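Local structure of plasmodesmata-located protein 5 (Arabidopsis thaliana, 6GRE) at residues V12-F18 with L89-S95; N123-M129 with D191-G197; G114-K118 with Q176-C180; T42-T48 with V60-C66. The protein negatively regulates plasmodesmal permeability through callose deposition during salicylic acid-triggered immune responses, thereby modulating cell-to-cell trafficking in plants. All coordinates share one frame; numbering follows the deposited sequence. Where two conformers were deposited one is given.

Interaction 1 (V12-F18 with L89-S95); sequences VCSPAKF and LCSNSYS. With NAG (2-acetamido-2-deoxy-beta-D-glucopyranose), chain C.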
# COMPACT_ATOMS: atom_id res chain seq x y z
N VAL A 12 0.87 8.65 6.32
CA VAL A 12 1.67 8.62 7.50
C VAL A 12 2.90 9.50 7.25
O VAL A 12 3.64 9.24 6.29
CB VAL A 12 2.12 7.20 7.85
CG1 VAL A 12 2.88 7.18 9.17
CG2 VAL A 12 0.94 6.24 7.86
N CYS A 13 3.15 10.45 8.16
CA CYS A 13 4.19 11.50 8.02
C CYS A 13 4.99 11.57 9.33
O CYS A 13 4.40 11.75 10.39
CB CYS A 13 3.55 12.85 7.72
SG CYS A 13 2.26 12.84 6.45
N SER A 14 6.31 11.40 9.28
CA SER A 14 7.16 11.41 10.50
C SER A 14 7.09 12.76 11.20
O SER A 14 7.05 13.78 10.54
CB SER A 14 8.59 11.05 10.19
OG SER A 14 9.17 12.00 9.28
N PRO A 15 7.05 12.80 12.56
CA PRO A 15 7.30 14.04 13.30
C PRO A 15 8.59 14.76 12.90
O PRO A 15 8.60 15.97 12.79
CB PRO A 15 7.42 13.56 14.75
CG PRO A 15 6.49 12.37 14.80
CD PRO A 15 6.64 11.70 13.44
N ALA A 16 9.66 13.99 12.68
CA ALA A 16 10.97 14.54 12.31
C ALA A 16 10.89 15.14 10.90
O ALA A 16 10.39 14.50 9.98
CB ALA A 16 12.03 13.48 12.40
N LYS A 17 11.43 16.37 10.78
CA LYS A 17 11.40 17.16 9.54
C LYS A 17 12.83 17.43 9.05
O LYS A 17 13.75 17.59 9.85
CB LYS A 17 10.71 18.52 9.74
CG LYS A 17 9.35 18.50 10.41
CD LYS A 17 8.38 17.50 9.81
CE LYS A 17 7.01 17.55 10.45
NZ LYS A 17 6.20 18.66 9.92
N PHE A 18 12.97 17.51 7.73
CA PHE A 18 14.22 17.89 7.08
C PHE A 18 14.24 19.41 6.98
O PHE A 18 13.21 20.04 7.17
CB PHE A 18 14.36 17.24 5.70
CG PHE A 18 13.18 17.42 4.78
CD1 PHE A 18 12.94 18.63 4.18
CD2 PHE A 18 12.34 16.36 4.49
CE1 PHE A 18 11.87 18.79 3.31
CE2 PHE A 18 11.28 16.52 3.61
CZ PHE A 18 11.05 17.73 3.02
N LEU A 89 0.30 16.84 2.47
CA LEU A 89 -0.05 16.15 3.70
C LEU A 89 1.17 16.00 4.61
O LEU A 89 1.06 16.18 5.83
CB LEU A 89 -0.64 14.79 3.31
CG LEU A 89 -1.98 14.87 2.60
CD1 LEU A 89 -2.34 13.54 1.94
CD2 LEU A 89 -3.08 15.31 3.55
N CYS A 90 2.30 15.60 4.04
CA CYS A 90 3.48 15.25 4.84
C CYS A 90 4.50 16.40 4.87
O CYS A 90 5.43 16.36 5.67
CB CYS A 90 4.14 13.98 4.31
SG CYS A 90 3.18 12.48 4.67
N SER A 91 4.31 17.42 4.02
CA SER A 91 5.20 18.58 3.87
C SER A 91 6.68 18.18 4.07
O SER A 91 7.27 17.48 3.22
CB SER A 91 4.76 19.71 4.79
OG SER A 91 4.88 19.34 6.15
N ASN A 92 7.28 18.60 5.19
CA ASN A 92 8.72 18.46 5.32
C ASN A 92 9.13 17.26 6.19
O ASN A 92 10.24 17.22 6.69
CB ASN A 92 9.34 19.77 5.82
CG ASN A 92 8.82 20.21 7.16
OD1 ASN A 92 7.84 19.67 7.66
ND2 ASN A 92 9.49 21.19 7.76
N SER A 93 8.26 16.24 6.29
CA SER A 93 8.60 15.00 6.99
C SER A 93 9.70 14.24 6.25
O SER A 93 9.63 14.12 5.04
CB SER A 93 7.39 14.12 7.14
OG SER A 93 6.50 14.66 8.10
N TYR A 94 10.66 13.68 6.99
CA TYR A 94 11.63 12.78 6.41
C TYR A 94 10.94 11.54 5.84
O TYR A 94 11.33 11.05 4.79
CB TYR A 94 12.66 12.30 7.44
CG TYR A 94 13.81 13.25 7.68
CD1 TYR A 94 14.80 13.41 6.73
CD2 TYR A 94 13.92 13.93 8.87
CE1 TYR A 94 15.87 14.27 6.93
CE2 TYR A 94 14.99 14.79 9.10
CZ TYR A 94 15.95 14.96 8.13
OH TYR A 94 17.00 15.81 8.37
N SER A 95 9.92 11.04 6.56
CA SER A 95 9.22 9.81 6.15
C SER A 95 7.78 10.13 5.75
O SER A 95 7.07 10.83 6.46
CB SER A 95 9.28 8.77 7.26
OG SER A 95 10.56 8.76 7.89
C1 NAG C . 16.69 9.98 9.81
C2 NAG C . 18.10 9.70 10.30
C3 NAG C . 18.13 9.58 11.81
C4 NAG C . 17.52 10.83 12.42
C5 NAG C . 16.16 11.17 11.81
C6 NAG C . 15.69 12.56 12.21
C7 NAG C . 19.51 8.47 8.74
C8 NAG C . 19.99 7.13 8.29
N2 NAG C . 18.65 8.48 9.76
O3 NAG C . 19.50 9.43 12.22
O4 NAG C . 17.39 10.64 13.84
O5 NAG C . 16.21 11.18 10.38
O6 NAG C . 16.65 13.54 11.77
O7 NAG C . 19.89 9.51 8.20
O HOH W 1 4.87 16.84 8.27

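Interaction 2 (N123-M129 with D191-G197); sequences NKCGQPM and DCGMAQG. With EDO (1,2-ethanediol), chain J.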
# COMPACT_ATOMS: atom_id res chain seq x y z
N ASN A 123 -8.15 -0.07 9.99
CA ASN A 123 -9.13 -1.12 9.76
C ASN A 123 -10.51 -0.49 9.90
O ASN A 123 -10.84 0.06 10.95
CB ASN A 123 -8.91 -2.26 10.75
CG ASN A 123 -9.94 -3.36 10.78
OD1 ASN A 123 -10.02 -4.05 11.79
ND2 ASN A 123 -10.72 -3.54 9.74
N LYS A 124 -11.31 -0.56 8.84
CA LYS A 124 -12.69 -0.11 8.92
C LYS A 124 -13.58 -1.21 8.36
O LYS A 124 -13.22 -1.87 7.38
CB LYS A 124 -12.94 1.17 8.13
CG LYS A 124 -14.35 1.73 8.26
CD LYS A 124 -14.51 3.16 7.89
CE LYS A 124 -15.89 3.64 8.31
NZ LYS A 124 -16.20 4.95 7.68
N CYS A 125 -14.69 -1.49 9.03
CA CYS A 125 -15.70 -2.45 8.60
C CYS A 125 -16.97 -1.74 8.15
O CYS A 125 -17.35 -0.69 8.69
CB CYS A 125 -16.11 -3.39 9.70
SG CYS A 125 -14.76 -4.39 10.39
N GLY A 126 -17.66 -2.34 7.18
CA GLY A 126 -18.99 -1.86 6.78
C GLY A 126 -20.04 -2.26 7.80
O GLY A 126 -19.74 -2.86 8.84
N GLN A 127 -21.31 -1.95 7.49
CA GLN A 127 -22.43 -2.32 8.38
C GLN A 127 -22.75 -3.80 8.20
O GLN A 127 -22.40 -4.40 7.18
CB GLN A 127 -23.62 -1.38 8.18
CG GLN A 127 -24.10 -1.22 6.75
CD GLN A 127 -25.06 -0.06 6.65
OE1 GLN A 127 -26.19 -0.12 7.13
NE2 GLN A 127 -24.61 1.02 6.04
N PRO A 128 -23.40 -4.48 9.18
CA PRO A 128 -23.63 -5.93 9.11
C PRO A 128 -24.47 -6.34 7.89
O PRO A 128 -25.36 -5.59 7.51
CB PRO A 128 -24.44 -6.30 10.36
CG PRO A 128 -24.22 -5.15 11.30
CD PRO A 128 -23.87 -3.94 10.47
N MET A 129 -24.19 -7.53 7.35
CA MET A 129 -25.05 -8.16 6.32
C MET A 129 -26.38 -8.55 6.98
O MET A 129 -26.43 -8.72 8.21
CB MET A 129 -24.38 -9.40 5.70
CG MET A 129 -23.39 -9.03 4.59
SD MET A 129 -22.46 -10.43 3.86
CE MET A 129 -21.16 -10.65 5.07
N ASP A 191 -13.02 -9.48 12.18
CA ASP A 191 -13.69 -8.25 12.55
C ASP A 191 -14.75 -7.80 11.55
O ASP A 191 -15.76 -7.23 12.00
CB ASP A 191 -12.68 -7.15 12.82
CG ASP A 191 -12.01 -7.36 14.17
OD1 ASP A 191 -12.61 -8.04 15.01
OD2 ASP A 191 -10.92 -6.91 14.33
N CYS A 192 -14.55 -8.02 10.24
CA CYS A 192 -15.45 -7.50 9.20
C CYS A 192 -16.16 -8.63 8.43
O CYS A 192 -16.88 -8.33 7.51
CB CYS A 192 -14.74 -6.65 8.15
SG CYS A 192 -13.76 -5.28 8.81
N GLY A 193 -15.98 -9.89 8.82
CA GLY A 193 -16.40 -11.02 7.96
C GLY A 193 -17.90 -11.13 7.79
O GLY A 193 -18.36 -11.73 6.85
N MET A 194 -18.65 -10.54 8.73
CA MET A 194 -20.11 -10.54 8.69
C MET A 194 -20.67 -9.21 8.16
O MET A 194 -21.90 -9.06 8.11
CB MET A 194 -20.68 -10.82 10.09
CG MET A 194 -20.19 -12.14 10.66
SD MET A 194 -21.15 -12.71 12.08
CE MET A 194 -22.68 -13.20 11.28
N ALA A 195 -19.79 -8.29 7.73
CA ALA A 195 -20.13 -6.93 7.33
C ALA A 195 -20.20 -6.82 5.79
O ALA A 195 -19.72 -7.68 5.05
CB ALA A 195 -19.11 -5.95 7.86
N GLN A 196 -20.79 -5.72 5.36
CA GLN A 196 -20.87 -5.34 3.97
C GLN A 196 -19.57 -4.63 3.59
O GLN A 196 -19.50 -3.42 3.35
CB GLN A 196 -22.07 -4.43 3.74
CG GLN A 196 -23.34 -5.12 4.19
CD GLN A 196 -24.55 -4.28 3.87
OE1 GLN A 196 -24.63 -3.66 2.81
NE2 GLN A 196 -25.47 -4.24 4.82
N GLY A 197 -18.52 -5.43 3.55
CA GLY A 197 -17.24 -4.93 3.16
C GLY A 197 -16.39 -4.54 4.35
O GLY A 197 -16.85 -4.45 5.50
C1 EDO J . -20.38 0.70 9.06
O1 EDO J . -19.20 1.42 8.73
C2 EDO J . -20.36 0.12 10.45
O2 EDO J . -21.65 -0.33 10.91
O HOH W 2 -8.97 -4.10 14.16
O HOH W 3 -24.03 -9.93 9.83

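Interaction 3 (G114-K118 with Q176-C180); sequences GVQDK and QCQDC. With EDO (1,2-ethanediol), chain I.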
# COMPACT_ATOMS: atom_id res chain seq x y z
N GLY A 114 12.47 -5.00 2.37
CA GLY A 114 12.54 -6.31 2.97
C GLY A 114 12.42 -6.33 4.48
O GLY A 114 12.65 -7.36 5.12
N VAL A 115 12.04 -5.20 5.08
CA VAL A 115 11.78 -5.14 6.50
C VAL A 115 10.30 -5.44 6.73
O VAL A 115 9.42 -4.67 6.32
CB VAL A 115 12.18 -3.78 7.11
CG1 VAL A 115 11.92 -3.73 8.60
CG2 VAL A 115 13.65 -3.48 6.80
N GLN A 116 10.02 -6.54 7.40
CA GLN A 116 8.65 -6.92 7.74
C GLN A 116 8.05 -5.86 8.67
O GLN A 116 8.73 -5.32 9.55
CB GLN A 116 8.60 -8.29 8.42
CG GLN A 116 7.22 -8.79 8.79
CD GLN A 116 6.28 -8.88 7.61
OE1 GLN A 116 5.72 -7.88 7.16
NE2 GLN A 116 6.08 -10.09 7.14
N ASP A 117 6.74 -5.58 8.50
CA ASP A 117 6.06 -4.72 9.45
C ASP A 117 4.57 -4.98 9.31
O ASP A 117 3.97 -4.61 8.30
CB ASP A 117 6.39 -3.26 9.20
CG ASP A 117 5.88 -2.34 10.27
OD1 ASP A 117 5.05 -2.77 11.09
OD2 ASP A 117 6.32 -1.17 10.24
N LYS A 118 4.05 -5.70 10.29
CA LYS A 118 2.67 -6.16 10.32
C LYS A 118 1.81 -5.24 11.19
O LYS A 118 0.67 -5.59 11.51
CB LYS A 118 2.63 -7.61 10.81
CG LYS A 118 3.34 -8.57 9.88
CD LYS A 118 3.15 -10.01 10.22
CE LYS A 118 3.77 -10.37 11.55
NZ LYS A 118 3.44 -11.76 11.93
N GLN A 176 7.48 -13.42 3.75
CA GLN A 176 7.07 -12.21 4.52
C GLN A 176 5.67 -11.76 4.08
O GLN A 176 4.84 -11.39 4.89
CB GLN A 176 8.06 -11.08 4.26
CG GLN A 176 9.38 -11.28 4.99
CD GLN A 176 10.36 -10.20 4.61
OE1 GLN A 176 10.45 -9.79 3.45
NE2 GLN A 176 11.08 -9.69 5.61
N CYS A 177 5.46 -11.83 2.78
CA CYS A 177 4.16 -11.46 2.21
C CYS A 177 3.05 -12.33 2.78
O CYS A 177 2.03 -11.83 3.26
CB CYS A 177 4.21 -11.55 0.70
SG CYS A 177 2.60 -11.20 -0.07
N GLN A 178 3.24 -13.66 2.74
CA GLN A 178 2.23 -14.53 3.27
C GLN A 178 1.98 -14.29 4.77
O GLN A 178 0.84 -14.38 5.24
CB GLN A 178 2.58 -16.00 2.98
CG GLN A 178 1.52 -16.94 3.52
CD GLN A 178 0.18 -16.78 2.83
OE1 GLN A 178 0.12 -16.35 1.69
NE2 GLN A 178 -0.88 -17.27 3.47
N ASP A 179 3.04 -14.02 5.54
CA ASP A 179 2.93 -13.76 6.95
C ASP A 179 2.09 -12.49 7.17
O ASP A 179 1.18 -12.48 8.00
CB ASP A 179 4.31 -13.65 7.59
CG ASP A 179 4.30 -13.53 9.10
OD1 ASP A 179 3.34 -13.99 9.73
OD2 ASP A 179 5.28 -12.97 9.63
N CYS A 180 2.44 -11.42 6.43
CA CYS A 180 1.70 -10.16 6.57
C CYS A 180 0.22 -10.39 6.22
O CYS A 180 -0.69 -9.99 6.94
CB CYS A 180 2.37 -9.10 5.71
SG CYS A 180 1.77 -7.44 6.10
C1 EDO I . 10.54 -11.52 8.48
O1 EDO I . 11.61 -10.64 8.26
C2 EDO I . 10.42 -11.77 9.96
O2 EDO I . 9.07 -11.48 10.34
O HOH W 4 7.58 -12.46 8.31

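Interaction 4 (T42-T48 with V60-C66); sequences TRYANFT and VYGIYQC. With NAG (2-acetamido-2-deoxy-beta-D-glucopyranose), chain F; SO4 (sulfate ion), chain L.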
# COMPACT_ATOMS: atom_id res chain seq x y z
N THR A 42 6.79 -0.35 -15.09
CA THR A 42 6.57 -1.35 -14.05
C THR A 42 5.62 -0.81 -12.97
O THR A 42 5.53 0.39 -12.74
CB THR A 42 7.89 -1.78 -13.42
OG1 THR A 42 7.64 -2.83 -12.49
CG2 THR A 42 8.62 -0.65 -12.73
N ARG A 43 4.91 -1.74 -12.34
CA ARG A 43 3.95 -1.38 -11.30
C ARG A 43 4.62 -1.26 -9.93
O ARG A 43 3.96 -0.83 -8.99
CB ARG A 43 2.87 -2.45 -11.19
CG ARG A 43 1.99 -2.54 -12.42
CD ARG A 43 1.00 -3.69 -12.24
NE ARG A 43 0.29 -3.96 -13.47
CZ ARG A 43 0.60 -4.91 -14.33
NH1 ARG A 43 1.61 -5.72 -14.11
NH2 ARG A 43 -0.13 -5.04 -15.42
N TYR A 44 5.87 -1.68 -9.80
CA TYR A 44 6.59 -1.59 -8.55
C TYR A 44 8.05 -1.31 -8.86
O TYR A 44 8.62 -1.96 -9.70
CB TYR A 44 6.48 -2.87 -7.72
CG TYR A 44 7.49 -2.94 -6.61
CD1 TYR A 44 7.31 -2.24 -5.42
CD2 TYR A 44 8.68 -3.63 -6.77
CE1 TYR A 44 8.25 -2.27 -4.42
CE2 TYR A 44 9.63 -3.66 -5.78
CZ TYR A 44 9.44 -2.97 -4.60
OH TYR A 44 10.39 -3.00 -3.63
N ALA A 45 8.64 -0.37 -8.11
CA ALA A 45 10.08 -0.13 -8.17
C ALA A 45 10.55 0.50 -6.87
O ALA A 45 9.78 1.16 -6.18
CB ALA A 45 10.43 0.74 -9.36
N ASN A 46 11.84 0.28 -6.55
CA ASN A 46 12.47 0.87 -5.39
C ASN A 46 13.64 1.72 -5.90
O ASN A 46 14.28 1.34 -6.86
CB ASN A 46 12.97 -0.17 -4.39
CG ASN A 46 14.30 -0.78 -4.77
OD1 ASN A 46 15.37 -0.18 -4.58
ND2 ASN A 46 14.26 -1.98 -5.31
N PHE A 47 13.87 2.86 -5.25
CA PHE A 47 14.86 3.84 -5.68
C PHE A 47 15.62 4.35 -4.45
O PHE A 47 15.03 4.48 -3.38
CB PHE A 47 14.21 5.06 -6.32
CG PHE A 47 13.27 4.80 -7.47
CD1 PHE A 47 11.99 4.30 -7.25
CD2 PHE A 47 13.62 5.12 -8.77
CE1 PHE A 47 11.12 4.07 -8.29
CE2 PHE A 47 12.75 4.90 -9.82
CZ PHE A 47 11.50 4.37 -9.58
N THR A 48 16.89 4.73 -4.66
CA THR A 48 17.67 5.48 -3.71
C THR A 48 18.16 6.74 -4.44
O THR A 48 18.58 6.61 -5.57
CB THR A 48 18.86 4.65 -3.20
OG1 THR A 48 18.36 3.37 -2.79
CG2 THR A 48 19.57 5.29 -2.03
N VAL A 60 17.69 9.54 0.30
CA VAL A 60 16.25 9.18 0.37
C VAL A 60 16.07 7.81 -0.27
O VAL A 60 16.62 7.52 -1.28
CB VAL A 60 15.32 10.17 -0.35
CG1 VAL A 60 13.89 10.01 0.18
CG2 VAL A 60 15.81 11.61 -0.29
N TYR A 61 15.19 7.01 0.34
CA TYR A 61 14.84 5.68 -0.11
C TYR A 61 13.33 5.65 -0.32
O TYR A 61 12.59 6.12 0.52
CB TYR A 61 15.22 4.63 0.93
CG TYR A 61 16.68 4.64 1.32
CD1 TYR A 61 17.14 5.52 2.29
CD2 TYR A 61 17.58 3.77 0.74
CE1 TYR A 61 18.48 5.54 2.66
CE2 TYR A 61 18.93 3.78 1.10
CZ TYR A 61 19.37 4.67 2.06
OH TYR A 61 20.70 4.69 2.40
N GLY A 62 12.91 5.04 -1.42
CA GLY A 62 11.47 5.00 -1.63
C GLY A 62 11.04 3.89 -2.55
O GLY A 62 11.83 3.28 -3.29
N ILE A 63 9.72 3.66 -2.51
CA ILE A 63 9.06 2.79 -3.45
C ILE A 63 7.76 3.44 -3.92
O ILE A 63 7.19 4.29 -3.22
CB ILE A 63 8.75 1.40 -2.84
CG1 ILE A 63 7.69 1.49 -1.74
CG2 ILE A 63 10.01 0.71 -2.35
CD1 ILE A 63 7.11 0.16 -1.29
N TYR A 64 7.27 2.98 -5.07
CA TYR A 64 5.84 3.06 -5.33
C TYR A 64 5.34 1.67 -5.70
O TYR A 64 6.11 0.79 -6.09
CB TYR A 64 5.50 4.01 -6.47
CG TYR A 64 5.91 3.49 -7.81
CD1 TYR A 64 7.21 3.69 -8.27
CD2 TYR A 64 5.04 2.78 -8.63
CE1 TYR A 64 7.63 3.19 -9.49
CE2 TYR A 64 5.45 2.28 -9.85
CZ TYR A 64 6.75 2.48 -10.29
OH TYR A 64 7.17 2.01 -11.50
N GLN A 65 4.03 1.46 -5.54
CA GLN A 65 3.43 0.23 -5.96
C GLN A 65 1.99 0.46 -6.36
O GLN A 65 1.20 1.00 -5.60
CB GLN A 65 3.43 -0.79 -4.84
CG GLN A 65 2.92 -2.14 -5.31
CD GLN A 65 3.22 -3.19 -4.28
OE1 GLN A 65 2.76 -4.34 -4.36
NE2 GLN A 65 4.03 -2.82 -3.31
N CYS A 66 1.69 0.04 -7.58
CA CYS A 66 0.32 0.07 -8.11
C CYS A 66 -0.32 -1.31 -7.90
O CYS A 66 0.37 -2.32 -7.87
CB CYS A 66 0.33 0.41 -9.59
SG CYS A 66 0.82 2.14 -9.86
C1 NAG F . 15.47 -2.66 -5.66
C2 NAG F . 15.23 -4.17 -5.67
C3 NAG F . 16.45 -4.92 -6.22
C4 NAG F . 17.10 -4.23 -7.43
C5 NAG F . 17.28 -2.72 -7.18
C6 NAG F . 17.91 -1.97 -8.36
C7 NAG F . 13.68 -4.70 -3.79
C8 NAG F . 13.63 -5.34 -2.43
N2 NAG F . 14.92 -4.66 -4.34
O3 NAG F . 16.01 -6.23 -6.61
O4 NAG F . 18.36 -4.83 -7.71
O5 NAG F . 16.00 -2.17 -6.90
O6 NAG F . 16.90 -1.59 -9.30
O7 NAG F . 12.65 -4.25 -4.34
S SO4 L . 5.06 -5.63 -12.38
O1 SO4 L . 3.70 -6.22 -12.20
O2 SO4 L . 5.69 -5.33 -11.06
O3 SO4 L . 5.91 -6.58 -13.13
O4 SO4 L . 4.93 -4.39 -13.19

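Interaction 1 (V12-F18 with L89-S95)
The Tyr94 ring is held between protein and sugar: Phe18 CB lies over one face, 3.9 Å from the centroid of the Tyr94 ring, and O5 of the N-acetylglucosamine sits over the other. The Phe18 ring turns its edge toward the face of Tyr94, the planes 79° apart. Over a face of Phe18 come Asn92 O and, 4.0 Å from the ring centroid, Asn92 CB. The same Asn92 O accepts the backbone N-H of Phe18, nearly along the C=O axis. Lys17 crosses Asn92 at about a right angle, and bends at chi2 and chi4 bring its NZ 3.0 Å from Asn92 OD1, in the carbonyl plane. A water joins Lys17 NZ to Cys90 O. Ser14 bonds across three times: its O accepts from Ser93 OG at 2.7 Å, its OG from Ser95 N, and its own N donates to Ser95 O. Ala16 O is gripped by Ser14 OG and, across the contact, by Tyr94 N. Cys13 and Cys90 close the contact as a disulfide, SG to SG 2.0 Å. This link from the first strand to the end of helix 72-90 belongs to the cysteine-rich DUF26 (Gnk2-homologous) fold.

Interaction 2 (N123-M129 with D191-G197)
Met194 O is gripped from two directions: Met129 N donates to it at 2.9 Å, in the carbonyl plane and almost straight (174° at the hydrogen), and a water that also bonds Met129 O donates to it as well. The contact belongs to the second Gnk2-homologous (DUF26) domain, where the end of strand 120-125 and the chain after it run beside the turn that follows helix 174-192. A disulfide joins the two elements, Cys125 SG to Cys192 SG 2.1 Å, with a chi3 of -75°. Beyond it the backbones are stitched by Gly126 N to Gly197 O and by Gln196 N to Gln127 O, both 2.8 Å. The Ala195 methyl fits against the Gly126 carbonyl, CB to O 3.3 Å. A type I turn from Cys192 to Ala195 and an inverse gamma turn centred on Gln196 shape the loop that presents these groups.

The Met129 and Gln196 side chains run antiparallel alongside one another, CG near CG. The bend at chi3 of Met129 (-81°) folds its methyl back over the loop, CE to Ala195 O 3.3 Å, while helix 134-149 packs against the same side chain through Ala136, Leu137 and Ala140. Within the strand, Asn123 ND2 bonds Tyr199 O, and a water donates to Asn123 OD1 and, weakly, to Asp191 OD2. The straight Gln196 side chain (chi2 near 180°) sends NE2 3.0 Å to Pro128 O; that oxygen lies in the Gln196 amide plane, but the nitrogen stands above the Pro128 carbonyl plane.

Interaction 3 (G114-K118 with Q176-C180)
Gln116 is held closely against helix 174-192, its NE2 2.9 Å from Gln176 O, whereas the Lys118-Asp179 pair meets more loosely. Segment 114-118 lies in the loop that leads from strand 103-108 of the first DUF26 domain to strand 120-125 of the second, which supplies the helix. In the close part, a bend at chi2 (57°) lets the Gln116 amide work both ways: NE2 donates to the helix, and OE1 receives Asp117 N in the carbonyl plane, on a lone pair. Gln176 O thereby serves two donors, the other being Cys180 N. The CB of Cys180, whose sulfur is disulfide-bonded to Cys205, lies 3.8 Å from Gln116 OE1.

On the looser side, Lys118 crosses Asp179 at about a right angle in a salt bridge, NZ to OD1 3.1 Å, whose hydrogen bonds are weak. A water bridges Gln116 NE2 and Asp179 OD2; an ethanediol molecule, probably from the crystallisation liquor, is hydrogen-bonded to this water and to Gln176 NE2. By contrast with this solvent side, the Gln176 amide is firmly bonded: OE1 accepts from Ser173 N, and NE2 approaches Gly114 O at 2.9 Å, almost straight at the hydrogen but 47° out of the carbonyl plane.

Interaction 4 (T42-T48 with V60-C66)
Tyr64 lies across the neighbouring strand of the antiparallel hairpin: with CG between its backbone N and carbonyl carbon (chi1 71°), the ring has Ala45 N over a face, its CE1 touches the Ala45 methyl, and Tyr64 OH donates to Thr42 O at 2.6 Å, from above the carbonyl plane. The hydroxyl is also hydrogen-bonded to Ser38 OG of helix 23-38. In one of two Phe47 conformers, Phe47 CE1 meets Tyr64 CE1 at 3.8 Å, the Tyr64 atom at the edge of the Phe47 ring.

On the other face Tyr44 crosses Ile63 obliquely, CE1 to CB 4.0 Å, while Thr48 lies alongside Tyr61, CG2 to CE2 3.5 Å. Phe47 N to Gly62 O and Gly62 N to Phe47 O are both 2.9 Å. The Ala45 N to Tyr64 O bond is weak.

Asn46 ND2 carries a covalently linked N-acetylglucosamine whose O7 accepts from Tyr44 OH at 2.7 Å. A sulfate ion, probably from the crystallisation liquor, accepts from Arg43 N and NH1, while Arg43 NE bonds Leu70 O. The face with Phe47 and Tyr64 thus packs on helices 23-38 and 72-90, and the Asn46 face carries a glycan whose orientation the Tyr44 hydroxyl probably helps to fix.

Interactions 1 and 4 belong to the first Gnk2-homologous domain and interactions 2 and 3 to the second. Interaction 4 is nested along the chain inside the loop closed by interaction 1; both reach the same five-stranded sheet, their centres about 18 Å apart. Interactions 2 and 3 share helix 174-192 and cross in sequence, with centres about 24 Å apart. Interactions 1 and 2, their centres about 32 Å apart, each join first strand to helix end by a disulfide, consistent with a tandem repeat of one fold. Interactions 3 and 4, with centres about 17 Å apart, both lie nearer the middle than interactions 1 and 2, and interaction 3 ties the interdomain loop to the second domain's helix.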